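Adenylyl-sulfate kinase 1, chloroplastic (Arabidopsis thaliana, PDB 3UIE) phosphorylates adenosine 5'-phosphosulfate with ATP to give 3'-phosphoadenylyl sulfate, the activated sulfate that plants need for glucosinolate production, reproduction and viability. Local coordinates at residues T31-S36 with G155-D160; S39-A44 with E183-V188; Y57-D62 with G87-L92. All coordinates share one frame; numbering follows the deposited sequence.

Contact 1: T31-S36 with G155-D160; sequences TGLSGS and GFTGID. With ADX (adenosine-5'-phosphosulfate), chain D; ANP (phosphoaminophosphonic acid-adenylate ester), chain E.
Ser34 and Phe156 meet where the P-loop (Walker A) after strand 26-31 faces the substrate loop 155-160. The ring of Phe156 reaches the P-loop with its far end: CZ lies 3.7 Å from Ser34 CB and meets it obliquely. The hydroxyl of Ser34 stays beside the same ring atom, OG to CZ 3.8 Å, while it reaches the ATP analogue. Its OG stands anti to the backbone N (chi1 -171°) and gives a hydrogen bond of 2.7 Å to ANP O1G on the gamma phosphate. The serine thus touches both sites: OG bonds ANP, and CB and OG lie against the ring that meets ADX. On the substrate side, CD1 of Phe156 comes obliquely against the adenine of ADX, 3.1 Å from C6. The two ring planes are inclined by about 40°, so this is no parallel stack. Phe74 is the residue that stacks on that adenine. Tyr145 of helix 144-149 meets Phe156 edge-to-face and also hydrogen-bonds Ser34 O, which ties ring and loop to one helix.

The second touch is apolar. Leu33 slants across Thr157, its CD2 resting 4.0 Å from the CG2 methyl. The same CD2 passes over Gly158 CA. A CB on Gly158 would come tight against this methyl, and its backbone (phi 95°) also suits glycine. No direct hydrogen bond joins the segments. A single water bridges them instead, accepting from Ser34 N and donating to Thr157 O at 2.7 Å.

The P-loop keeps its own shape through a type II turn from Leu33 to Ser36. Leu33 O is gripped twice there, by Ser36 N and by Ser36 OG. The hydroxyl bond is the shorter, 2.6 Å from Ser36 OG to Leu33 O, and it lies in the carbonyl plane on a lone pair.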
loop_
_atom_site.group_PDB
_atom_site.type_symbol
_atom_site.label_atom_id
_atom_site.label_comp_id
_atom_site.label_asym_id
_atom_site.label_seq_id
_atom_site.Cartn_x
_atom_site.Cartn_y
_atom_site.Cartn_z
ATOM N N THR A 31 -17.574 -5.312 -0.520
ATOM C CA THR A 31 -18.405 -4.301 0.125
ATOM C C THR A 31 -19.692 -4.905 0.719
ATOM O O THR A 31 -20.185 -5.932 0.265
ATOM C CB THR A 31 -18.748 -3.169 -0.877
ATOM O OG1 THR A 31 -19.584 -2.193 -0.248
ATOM C CG2 THR A 31 -19.476 -3.736 -2.105
ATOM N N GLY A 32 -20.219 -4.285 1.767
ATOM C CA GLY A 32 -21.455 -4.768 2.355
ATOM C C GLY A 32 -21.629 -4.189 3.738
ATOM O O GLY A 32 -20.687 -3.630 4.305
ATOM N N LEU A 33 -22.840 -4.305 4.270
ATOM C CA LEU A 33 -23.146 -3.844 5.631
ATOM C C LEU A 33 -22.192 -4.426 6.655
ATOM O O LEU A 33 -21.586 -5.470 6.421
ATOM C CB LEU A 33 -24.577 -4.278 5.992
ATOM C CG LEU A 33 -25.731 -3.611 5.244
ATOM C CD1 LEU A 33 -27.050 -4.290 5.622
ATOM C CD2 LEU A 33 -25.758 -2.124 5.585
ATOM N N SER A 34 -22.055 -3.746 7.796
ATOM C CA SER A 34 -21.421 -4.347 8.955
ATOM C C SER A 34 -22.107 -5.680 9.258
ATOM O O SER A 34 -23.340 -5.763 9.288
ATOM C CB SER A 34 -21.543 -3.417 10.167
ATOM O OG SER A 34 -20.761 -3.891 11.245
ATOM N N GLY A 35 -21.314 -6.722 9.476
ATOM C CA GLY A 35 -21.844 -8.028 9.830
ATOM C C GLY A 35 -22.238 -8.890 8.643
ATOM O O GLY A 35 -22.716 -10.005 8.825
ATOM N N SER A 36 -22.030 -8.384 7.427
ATOM C CA SER A 36 -22.448 -9.106 6.219
ATOM C C SER A 36 -21.498 -10.248 5.874
ATOM O O SER A 36 -21.807 -11.091 5.034
ATOM C CB SER A 36 -22.589 -8.155 5.023
ATOM O OG SER A 36 -21.385 -7.464 4.752
ATOM N N GLY A 155 -25.064 7.863 13.287
ATOM C CA GLY A 155 -24.730 7.736 11.877
ATOM C C GLY A 155 -24.204 6.379 11.440
ATOM O O GLY A 155 -23.397 6.291 10.512
ATOM N N PHE A 156 -24.670 5.314 12.084
ATOM C CA PHE A 156 -24.208 3.969 11.751
ATOM C C PHE A 156 -24.822 3.465 10.439
ATOM O O PHE A 156 -26.027 3.560 10.230
ATOM C CB PHE A 156 -24.529 2.992 12.884
ATOM C CG PHE A 156 -23.798 1.683 12.776
ATOM C CD1 PHE A 156 -22.438 1.616 13.043
ATOM C CD2 PHE A 156 -24.462 0.528 12.404
ATOM C CE1 PHE A 156 -21.752 0.418 12.948
ATOM C CE2 PHE A 156 -23.782 -0.675 12.309
ATOM C CZ PHE A 156 -22.424 -0.728 12.579
ATOM N N THR A 157 -23.978 2.920 9.569
ATOM C CA THR A 157 -24.413 2.416 8.270
ATOM C C THR A 157 -25.572 1.422 8.366
ATOM O O THR A 157 -25.491 0.433 9.086
ATOM C CB THR A 157 -23.230 1.759 7.527
ATOM O OG1 THR A 157 -22.222 2.743 7.292
ATOM C CG2 THR A 157 -23.675 1.190 6.184
ATOM N N GLY A 158 -26.648 1.692 7.630
ATOM C CA GLY A 158 -27.784 0.789 7.571
ATOM C C GLY A 158 -28.861 1.177 8.573
ATOM O O GLY A 158 -29.991 0.697 8.500
ATOM N N ILE A 159 -28.502 2.068 9.493
ATOM C CA ILE A 159 -29.412 2.527 10.538
ATOM C C ILE A 159 -29.682 4.019 10.372
ATOM O O ILE A 159 -30.816 4.427 10.134
ATOM C CB ILE A 159 -28.823 2.283 11.943
ATOM C CG1 ILE A 159 -28.608 0.787 12.179
ATOM C CG2 ILE A 159 -29.712 2.905 13.032
ATOM C CD1 ILE A 159 -29.843 -0.044 12.002
ATOM N N ASP A 160 -28.625 4.821 10.482
ATOM C CA ASP A 160 -28.725 6.281 10.412
ATOM C C ASP A 160 -27.822 6.870 9.327
ATOM O O ASP A 160 -27.589 8.079 9.286
ATOM C CB ASP A 160 -28.388 6.899 11.770
ATOM C CG ASP A 160 -29.445 6.605 12.818
ATOM O OD1 ASP A 160 -29.087 6.278 13.972
ATOM O OD2 ASP A 160 -30.642 6.696 12.479
HETATM S SB ADX D . -16.269 2.589 5.885
HETATM O O1B ADX D . -15.451 3.751 6.088
HETATM O O2B ADX D . -17.680 3.020 5.753
HETATM O O3B ADX D . -15.893 1.868 4.652
HETATM P PA ADX D . -14.993 0.684 7.455
HETATM O O1A ADX D . -13.664 1.332 7.168
HETATM O O2A ADX D . -15.112 -0.688 6.807
HETATM O O3A ADX D . -16.195 1.660 7.071
HETATM O "O5'" ADX D . -15.100 0.535 9.021
HETATM C "C5'" ADX D . -16.102 -0.267 9.570
HETATM C "C4'" ADX D . -15.839 -0.782 10.887
HETATM O "O4'" ADX D . -15.775 0.299 11.811
HETATM C "C3'" ADX D . -16.970 -1.655 11.297
HETATM O "O3'" ADX D . -16.466 -2.914 11.614
HETATM C "C2'" ADX D . -17.477 -1.117 12.492
HETATM O "O2'" ADX D . -17.142 -2.032 13.481
HETATM C "C1'" ADX D . -16.745 0.130 12.799
HETATM N N9 ADX D . -17.626 1.255 12.957
HETATM C C8 ADX D . -17.563 2.179 13.944
HETATM N N7 ADX D . -18.494 3.122 13.717
HETATM C C5 ADX D . -19.150 2.796 12.582
HETATM C C6 ADX D . -20.207 3.382 11.859
HETATM N N6 ADX D . -20.792 4.603 12.313
HETATM N N1 ADX D . -20.663 2.785 10.728
HETATM C C2 ADX D . -20.107 1.643 10.292
HETATM N N3 ADX D . -19.089 1.057 10.964
HETATM C C4 ADX D . -18.594 1.606 12.095
HETATM P PG ANP E . -17.629 -5.369 9.627
HETATM O O1G ANP E . -18.232 -4.616 10.919
HETATM O O2G ANP E . -16.137 -5.552 9.926
HETATM O O3G ANP E . -17.855 -4.525 8.396
HETATM P PB ANP E . -17.997 -7.934 8.246
HETATM O O1B ANP E . -16.453 -8.202 8.166
HETATM O O2B ANP E . -18.769 -7.673 6.930
HETATM N N3B ANP E . -18.298 -6.918 9.584
HETATM P PA ANP E . -17.618 -10.517 9.539
HETATM O O1A ANP E . -16.850 -10.059 10.728
HETATM O O2A ANP E . -16.778 -11.198 8.509
HETATM O O3A ANP E . -18.441 -9.294 8.997
HETATM O "O5'" ANP E . -18.771 -11.510 9.963
HETATM C "C5'" ANP E . -19.716 -11.192 10.926
HETATM C "C4'" ANP E . -20.266 -12.316 11.605
HETATM O "O4'" ANP E . -21.065 -13.121 10.683
HETATM C "C3'" ANP E . -19.146 -13.147 12.059
HETATM O "O3'" ANP E . -19.300 -13.446 13.430
HETATM C "C2'" ANP E . -19.183 -14.360 11.255
HETATM O "O2'" ANP E . -19.021 -15.506 12.043
HETATM C "C1'" ANP E . -20.525 -14.392 10.629
HETATM N N9 ANP E . -20.416 -14.885 9.249
HETATM C C8 ANP E . -19.485 -14.478 8.375
HETATM N N7 ANP E . -19.688 -15.129 7.238
HETATM C C5 ANP E . -20.740 -15.955 7.391
HETATM C C6 ANP E . -21.363 -16.853 6.536
HETATM N N6 ANP E . -20.863 -17.029 5.180
HETATM N N1 ANP E . -22.418 -17.544 6.995
HETATM C C2 ANP E . -22.861 -17.370 8.254
HETATM N N3 ANP E . -22.284 -16.523 9.097
HETATM C C4 ANP E . -21.216 -15.802 8.688
HETATM O O HOH W 1 -23.843 -1.690 8.667
#

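Contact 2: S39-A44 with E183-V188; sequences STLACA and EMAEKV. With MG (magnesium ion), chain F; ANP (phosphoaminophosphonic acid-adenylate ester), chain E.
The adenine of the ATP analogue is met from both segments, by Thr40 beside its N7-C8 side and by Met184 at its amino group. Thr40 CG2 comes in obliquely, 3.6 Å from ANP N7. Met184 bends at its end to bring CE close to ANP N6. Thr40 OG1, placed beside its own backbone N (chi1 -63°), hydrogen-bonds ANP O2A at 2.8 Å, and Thr40 N bonds the same oxygen. With alanine in place of this threonine, O2A would probably keep only the amide bond from here, and a gap would be likely beside N7 and C8. Thr40 and Ser39 stand in the first turn of helix 38-51, which follows the P-loop in the P-loop NTPase fold. Ser39 N grips ANP O1B, while Ser39 OG binds the magnesium at 2.2 Å; two ANP oxygens and three waters complete six ligands. Further along, helix 38-51 packs on helix 181-195, the segment axes crossing at -63° and 8.9 Å apart. Leu41 CD1 lies 3.8 Å from Met184 CB, and Leu173 of strand 171-173 touches both side chains. One turn on, Ala44 and Ala185 meet methyl to methyl, CB to CB at 3.9 Å.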
loop_
_atom_site.group_PDB
_atom_site.type_symbol
_atom_site.label_atom_id
_atom_site.label_comp_id
_atom_site.label_asym_id
_atom_site.label_seq_id
_atom_site.Cartn_x
_atom_site.Cartn_y
_atom_site.Cartn_z
ATOM N N SER A 39 -15.102 -9.738 6.053
ATOM C CA SER A 39 -13.794 -10.172 6.556
ATOM C C SER A 39 -13.677 -11.693 6.547
ATOM O O SER A 39 -12.607 -12.259 6.264
ATOM C CB SER A 39 -13.538 -9.612 7.967
ATOM O OG SER A 39 -13.429 -8.201 7.892
ATOM N N THR A 40 -14.781 -12.353 6.855
ATOM C CA THR A 40 -14.800 -13.803 6.874
ATOM C C THR A 40 -14.548 -14.357 5.469
ATOM O O THR A 40 -13.773 -15.306 5.281
ATOM C CB THR A 40 -16.118 -14.315 7.424
ATOM O OG1 THR A 40 -16.244 -13.882 8.787
ATOM C CG2 THR A 40 -16.147 -15.818 7.360
ATOM N N LEU A 41 -15.205 -13.758 4.489
ATOM C CA LEU A 41 -14.973 -14.106 3.091
ATOM C C LEU A 41 -13.532 -13.774 2.668
ATOM O O LEU A 41 -12.865 -14.579 2.012
ATOM C CB LEU A 41 -15.959 -13.378 2.187
ATOM C CG LEU A 41 -15.559 -13.549 0.716
ATOM C CD1 LEU A 41 -15.793 -14.981 0.255
ATOM C CD2 LEU A 41 -16.274 -12.551 -0.164
ATOM N N ALA A 42 -13.048 -12.594 3.037
ATOM C CA ALA A 42 -11.676 -12.228 2.675
ATOM C C ALA A 42 -10.649 -13.251 3.181
ATOM O O ALA A 42 -9.741 -13.626 2.458
ATOM C CB ALA A 42 -11.330 -10.818 3.165
ATOM N N CYS A 43 -10.797 -13.678 4.426
ATOM C CA CYS A 43 -9.902 -14.678 4.993
ATOM C C CYS A 43 -10.003 -15.995 4.238
ATOM O O CYS A 43 -8.990 -16.553 3.826
ATOM C CB CYS A 43 -10.182 -14.892 6.487
ATOM S SG CYS A 43 -9.703 -13.503 7.558
ATOM N N ALA A 44 -11.226 -16.496 4.052
ATOM C CA ALA A 44 -11.416 -17.771 3.362
ATOM C C ALA A 44 -10.761 -17.728 1.980
ATOM O O ALA A 44 -10.086 -18.674 1.575
ATOM C CB ALA A 44 -12.913 -18.121 3.243
ATOM N N GLU A 183 -17.534 -22.100 0.567
ATOM C CA GLU A 183 -18.197 -22.212 -0.722
ATOM C C GLU A 183 -18.143 -20.872 -1.424
ATOM O O GLU A 183 -17.913 -20.811 -2.629
ATOM C CB GLU A 183 -19.644 -22.713 -0.621
ATOM C CG GLU A 183 -20.331 -22.754 -1.985
ATOM C CD GLU A 183 -21.577 -23.627 -2.020
ATOM O OE1 GLU A 183 -22.140 -23.945 -0.950
ATOM O OE2 GLU A 183 -21.976 -24.007 -3.141
ATOM N N MET A 184 -18.331 -19.790 -0.675
ATOM C CA MET A 184 -18.268 -18.467 -1.303
ATOM C C MET A 184 -16.886 -18.148 -1.864
ATOM O O MET A 184 -16.779 -17.573 -2.948
ATOM C CB MET A 184 -18.730 -17.373 -0.349
ATOM C CG MET A 184 -20.227 -17.415 -0.090
ATOM S SD MET A 184 -20.782 -16.023 0.907
ATOM C CE MET A 184 -19.758 -16.169 2.321
ATOM N N ALA A 185 -15.831 -18.500 -1.130
ATOM C CA ALA A 185 -14.483 -18.299 -1.640
ATOM C C ALA A 185 -14.261 -19.144 -2.888
ATOM O O ALA A 185 -13.579 -18.716 -3.819
ATOM C CB ALA A 185 -13.424 -18.612 -0.551
ATOM N N GLU A 186 -14.846 -20.336 -2.928
ATOM C CA GLU A 186 -14.689 -21.189 -4.102
ATOM C C GLU A 186 -15.263 -20.494 -5.334
ATOM O O GLU A 186 -14.680 -20.570 -6.411
ATOM C CB GLU A 186 -15.349 -22.554 -3.918
ATOM C CG GLU A 186 -14.573 -23.491 -3.010
ATOM C CD GLU A 186 -15.360 -24.752 -2.674
ATOM O OE1 GLU A 186 -16.395 -25.012 -3.326
ATOM O OE2 GLU A 186 -14.954 -25.478 -1.750
ATOM N N LYS A 187 -16.394 -19.811 -5.163
ATOM C CA LYS A 187 -17.040 -19.116 -6.276
ATOM C C LYS A 187 -16.160 -17.964 -6.770
ATOM O O LYS A 187 -16.024 -17.754 -7.976
ATOM C CB LYS A 187 -18.426 -18.598 -5.874
ATOM C CG LYS A 187 -19.420 -19.686 -5.528
ATOM C CD LYS A 187 -20.772 -19.089 -5.150
ATOM C CE LYS A 187 -21.810 -20.175 -4.905
ATOM N NZ LYS A 187 -22.112 -20.916 -6.167
ATOM N N VAL A 188 -15.556 -17.220 -5.842
ATOM C CA VAL A 188 -14.632 -16.159 -6.209
ATOM C C VAL A 188 -13.393 -16.731 -6.883
ATOM O O VAL A 188 -12.943 -16.206 -7.883
ATOM C CB VAL A 188 -14.245 -15.269 -5.003
ATOM C CG1 VAL A 188 -13.255 -14.201 -5.425
ATOM C CG2 VAL A 188 -15.512 -14.635 -4.427
HETATM MG MG MG F . -14.899 -6.935 9.012
HETATM P PG ANP E . -17.629 -5.369 9.627
HETATM O O1G ANP E . -18.232 -4.616 10.919
HETATM O O2G ANP E . -16.137 -5.552 9.926
HETATM O O3G ANP E . -17.855 -4.525 8.396
HETATM P PB ANP E . -17.997 -7.934 8.246
HETATM O O1B ANP E . -16.453 -8.202 8.166
HETATM O O2B ANP E . -18.769 -7.673 6.930
HETATM N N3B ANP E . -18.298 -6.918 9.584
HETATM P PA ANP E . -17.618 -10.517 9.539
HETATM O O1A ANP E . -16.850 -10.059 10.728
HETATM O O2A ANP E . -16.778 -11.198 8.509
HETATM O O3A ANP E . -18.441 -9.294 8.997
HETATM O "O5'" ANP E . -18.771 -11.510 9.963
HETATM C "C5'" ANP E . -19.716 -11.192 10.926
HETATM C "C4'" ANP E . -20.266 -12.316 11.605
HETATM O "O4'" ANP E . -21.065 -13.121 10.683
HETATM C "C3'" ANP E . -19.146 -13.147 12.059
HETATM O "O3'" ANP E . -19.300 -13.446 13.430
HETATM C "C2'" ANP E . -19.183 -14.360 11.255
HETATM O "O2'" ANP E . -19.021 -15.506 12.043
HETATM C "C1'" ANP E . -20.525 -14.392 10.629
HETATM N N9 ANP E . -20.416 -14.885 9.249
HETATM C C8 ANP E . -19.485 -14.478 8.375
HETATM N N7 ANP E . -19.688 -15.129 7.238
HETATM C C5 ANP E . -20.740 -15.955 7.391
HETATM C C6 ANP E . -21.363 -16.853 6.536
HETATM N N6 ANP E . -20.863 -17.029 5.180
HETATM N N1 ANP E . -22.418 -17.544 6.995
HETATM C C2 ANP E . -22.861 -17.370 8.254
HETATM N N3 ANP E . -22.284 -16.523 9.097
HETATM C C4 ANP E . -21.216 -15.802 8.688
HETATM O O HOH W 2 -14.483 -5.655 7.191
HETATM O O HOH W 3 -14.868 -8.192 10.586
HETATM O O HOH W 4 -13.272 -5.981 9.873
#

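Contact 3: Y57-D62 with G87-L92; sequences YILDGD and GEVAKL. With ADX (adenosine-5'-phosphosulfate), chain D.
Leu59 points from near the end of its strand into the flank of helix 76-95, and its CD1 methyl makes the contact. CD1 lies 3.8 Å from Val89 CG1. It is just as close, at 3.8 Å, to Ala90 N, so the methyl sits against the helix backbone as well as its side chains. Ala90 CB adds a looser touch, 4.2 Å from Leu59 CD1. The leucine and valine side chains meet at a slant. With CG beside the backbone N and anti to the carbonyl carbon (chi1 -59°), Leu59 divides its branches. CD1 goes to the helix and CD2 to the edge of the Tyr57 ring, lying in the ring plane 4.0 Å from Tyr57 CD2.

The next shell touches both sides. Cys100 of the neighbouring strand 99-103 touches Leu59 and Ala90 together. The helix also faces the dimer interface: Val89 packs on Val89 of the second subunit, and Glu88 forms a salt bridge with Arg70 of that subunit.

Beyond Leu59 the strand runs directly into the substrate site. Asp60 is the N-cap of the short helix 61-64. Its OD2 accepts a weak capping bond from Asp62 N, 3.1 Å long and bent to 130°. Its OD1 is hydrogen-bonded to Ser39 OG of helix 38-51 and to Ser103 OG at the end of strand 99-103. Gly61 CA passes 3.6 Å from ADX O1A, and a side chain there would run into the phosphate. Asp62 is a substrate-binding residue. Strand 56-60, helix 76-95 and strand 99-103 form a beta-alpha-beta crossover between two adjacent parallel strands. Leu59 fills the seam between helix and sheet, as in the layered alpha/beta architecture of the P-loop kinases.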
loop_
_atom_site.group_PDB
_atom_site.type_symbol
_atom_site.label_atom_id
_atom_site.label_comp_id
_atom_site.label_asym_id
_atom_site.label_seq_id
_atom_site.Cartn_x
_atom_site.Cartn_y
_atom_site.Cartn_z
ATOM N N TYR A 57 -3.151 -10.117 -0.433
ATOM C CA TYR A 57 -2.993 -9.305 0.768
ATOM C C TYR A 57 -4.318 -8.605 1.051
ATOM O O TYR A 57 -4.890 -7.998 0.158
ATOM C CB TYR A 57 -1.873 -8.281 0.609
ATOM C CG TYR A 57 -1.537 -7.690 1.955
ATOM C CD1 TYR A 57 -0.831 -8.432 2.901
ATOM C CD2 TYR A 57 -1.978 -6.422 2.303
ATOM C CE1 TYR A 57 -0.552 -7.901 4.160
ATOM C CE2 TYR A 57 -1.714 -5.890 3.547
ATOM C CZ TYR A 57 -0.996 -6.628 4.467
ATOM O OH TYR A 57 -0.741 -6.088 5.703
ATOM N N ILE A 58 -4.781 -8.665 2.299
ATOM C CA ILE A 58 -6.074 -8.101 2.672
ATOM C C ILE A 58 -5.932 -6.709 3.268
ATOM O O ILE A 58 -5.198 -6.518 4.232
ATOM C CB ILE A 58 -6.790 -9.001 3.711
ATOM C CG1 ILE A 58 -7.055 -10.388 3.125
ATOM C CG2 ILE A 58 -8.121 -8.373 4.172
ATOM C CD1 ILE A 58 -7.593 -11.392 4.151
ATOM N N LEU A 59 -6.621 -5.740 2.676
ATOM C CA LEU A 59 -6.772 -4.423 3.271
ATOM C C LEU A 59 -8.139 -4.349 3.933
ATOM O O LEU A 59 -9.143 -4.096 3.271
ATOM C CB LEU A 59 -6.672 -3.330 2.198
ATOM C CG LEU A 59 -5.372 -3.272 1.402
ATOM C CD1 LEU A 59 -5.435 -2.172 0.335
ATOM C CD2 LEU A 59 -4.189 -3.065 2.353
ATOM N N ASP A 60 -8.176 -4.549 5.242
ATOM C CA ASP A 60 -9.442 -4.548 5.959
ATOM C C ASP A 60 -9.705 -3.193 6.597
ATOM O O ASP A 60 -8.822 -2.599 7.237
ATOM C CB ASP A 60 -9.441 -5.641 7.017
ATOM C CG ASP A 60 -10.795 -5.793 7.685
ATOM O OD1 ASP A 60 -11.658 -6.473 7.102
ATOM O OD2 ASP A 60 -10.987 -5.223 8.772
ATOM N N GLY A 61 -10.920 -2.693 6.412
ATOM C CA GLY A 61 -11.276 -1.378 6.905
ATOM C C GLY A 61 -10.891 -1.169 8.351
ATOM O O GLY A 61 -10.298 -0.155 8.702
ATOM N N ASP A 62 -11.215 -2.127 9.209
ATOM C CA ASP A 62 -10.860 -1.983 10.616
ATOM C C ASP A 62 -9.337 -1.847 10.788
ATOM O O ASP A 62 -8.853 -0.898 11.421
ATOM C CB ASP A 62 -11.408 -3.150 11.443
ATOM C CG ASP A 62 -11.299 -2.908 12.941
ATOM O OD1 ASP A 62 -11.525 -1.758 13.380
ATOM O OD2 ASP A 62 -10.983 -3.867 13.677
ATOM N N GLY A 87 -8.604 2.594 -2.001
ATOM C CA GLY A 87 -8.561 2.370 -3.446
ATOM C C GLY A 87 -7.177 2.633 -4.035
ATOM O O GLY A 87 -6.688 1.885 -4.883
ATOM N N GLU A 88 -6.543 3.715 -3.601
ATOM C CA GLU A 88 -5.206 4.046 -4.094
ATOM C C GLU A 88 -4.167 3.020 -3.640
ATOM O O GLU A 88 -3.279 2.634 -4.403
ATOM C CB GLU A 88 -4.804 5.464 -3.671
ATOM C CG GLU A 88 -5.621 6.581 -4.384
ATOM C CD GLU A 88 -5.136 6.910 -5.804
ATOM O OE1 GLU A 88 -4.342 6.146 -6.411
ATOM O OE2 GLU A 88 -5.557 7.962 -6.330
ATOM N N VAL A 89 -4.275 2.574 -2.400
ATOM C CA VAL A 89 -3.328 1.568 -1.917
ATOM C C VAL A 89 -3.548 0.226 -2.612
ATOM O O VAL A 89 -2.595 -0.456 -2.991
ATOM C CB VAL A 89 -3.405 1.418 -0.403
ATOM C CG1 VAL A 89 -2.530 0.242 0.057
ATOM C CG2 VAL A 89 -2.939 2.728 0.259
ATOM N N ALA A 90 -4.815 -0.143 -2.801
ATOM C CA ALA A 90 -5.149 -1.363 -3.529
ATOM C C ALA A 90 -4.559 -1.334 -4.940
ATOM O O ALA A 90 -4.087 -2.341 -5.455
ATOM C CB ALA A 90 -6.658 -1.542 -3.589
ATOM N N LYS A 91 -4.597 -0.168 -5.569
ATOM C CA LYS A 91 -4.035 -0.012 -6.895
ATOM C C LYS A 91 -2.529 -0.267 -6.879
ATOM O O LYS A 91 -1.991 -0.887 -7.791
ATOM C CB LYS A 91 -4.333 1.389 -7.425
ATOM C CG LYS A 91 -3.612 1.710 -8.713
ATOM C CD LYS A 91 -4.080 3.032 -9.255
ATOM C CE LYS A 91 -3.394 3.367 -10.560
ATOM N NZ LYS A 91 -3.916 4.646 -11.114
ATOM N N LEU A 92 -1.845 0.220 -5.843
ATOM C CA LEU A 92 -0.406 -0.026 -5.715
ATOM C C LEU A 92 -0.123 -1.526 -5.544
ATOM O O LEU A 92 0.807 -2.068 -6.158
ATOM C CB LEU A 92 0.181 0.762 -4.538
ATOM C CG LEU A 92 0.034 2.283 -4.607
ATOM C CD1 LEU A 92 0.476 2.926 -3.294
ATOM C CD2 LEU A 92 0.825 2.858 -5.785
HETATM S SB ADX D . -16.269 2.589 5.885
HETATM O O1B ADX D . -15.451 3.751 6.088
HETATM O O2B ADX D . -17.680 3.020 5.753
HETATM O O3B ADX D . -15.893 1.868 4.652
HETATM P PA ADX D . -14.993 0.684 7.455
HETATM O O1A ADX D . -13.664 1.332 7.168
HETATM O O2A ADX D . -15.112 -0.688 6.807
HETATM O O3A ADX D . -16.195 1.660 7.071
HETATM O "O5'" ADX D . -15.100 0.535 9.021
HETATM C "C5'" ADX D . -16.102 -0.267 9.570
HETATM C "C4'" ADX D . -15.839 -0.782 10.887
HETATM O "O4'" ADX D . -15.775 0.299 11.811
HETATM C "C3'" ADX D . -16.970 -1.655 11.297
HETATM O "O3'" ADX D . -16.466 -2.914 11.614
HETATM C "C2'" ADX D . -17.477 -1.117 12.492
HETATM O "O2'" ADX D . -17.142 -2.032 13.481
HETATM C "C1'" ADX D . -16.745 0.130 12.799
HETATM N N9 ADX D . -17.626 1.255 12.957
HETATM C C8 ADX D . -17.563 2.179 13.944
HETATM N N7 ADX D . -18.494 3.122 13.717
HETATM C C5 ADX D . -19.150 2.796 12.582
HETATM C C6 ADX D . -20.207 3.382 11.859
HETATM N N6 ADX D . -20.792 4.603 12.313
HETATM N N1 ADX D . -20.663 2.785 10.728
HETATM C C2 ADX D . -20.107 1.643 10.292
HETATM N N3 ADX D . -19.089 1.057 10.964
HETATM C C4 ADX D . -18.594 1.606 12.095
#

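Each of the three contacts has a segment that reaches a bound nucleotide. Contacts 1 and 2 adjoin in sequence and share ANP, although their centres are 20 Å apart: contact 1 lies along its gamma and beta phosphates, contact 2 at the magnesium, the beta and alpha phosphates and the adenine. Contacts 1 and 3 both reach ADX, at the adenine and the phosphate respectively; their nearest atoms are about 9 Å apart. Contacts 2 and 3, with centres 17 Å apart, touch directly. Ser39 OG and Asp60 OD1 lie 2.6 Å apart in a probable hydrogen bond, which would place Asp60 in the second shell of the magnesium. Contact 3 nests inside the loops of both.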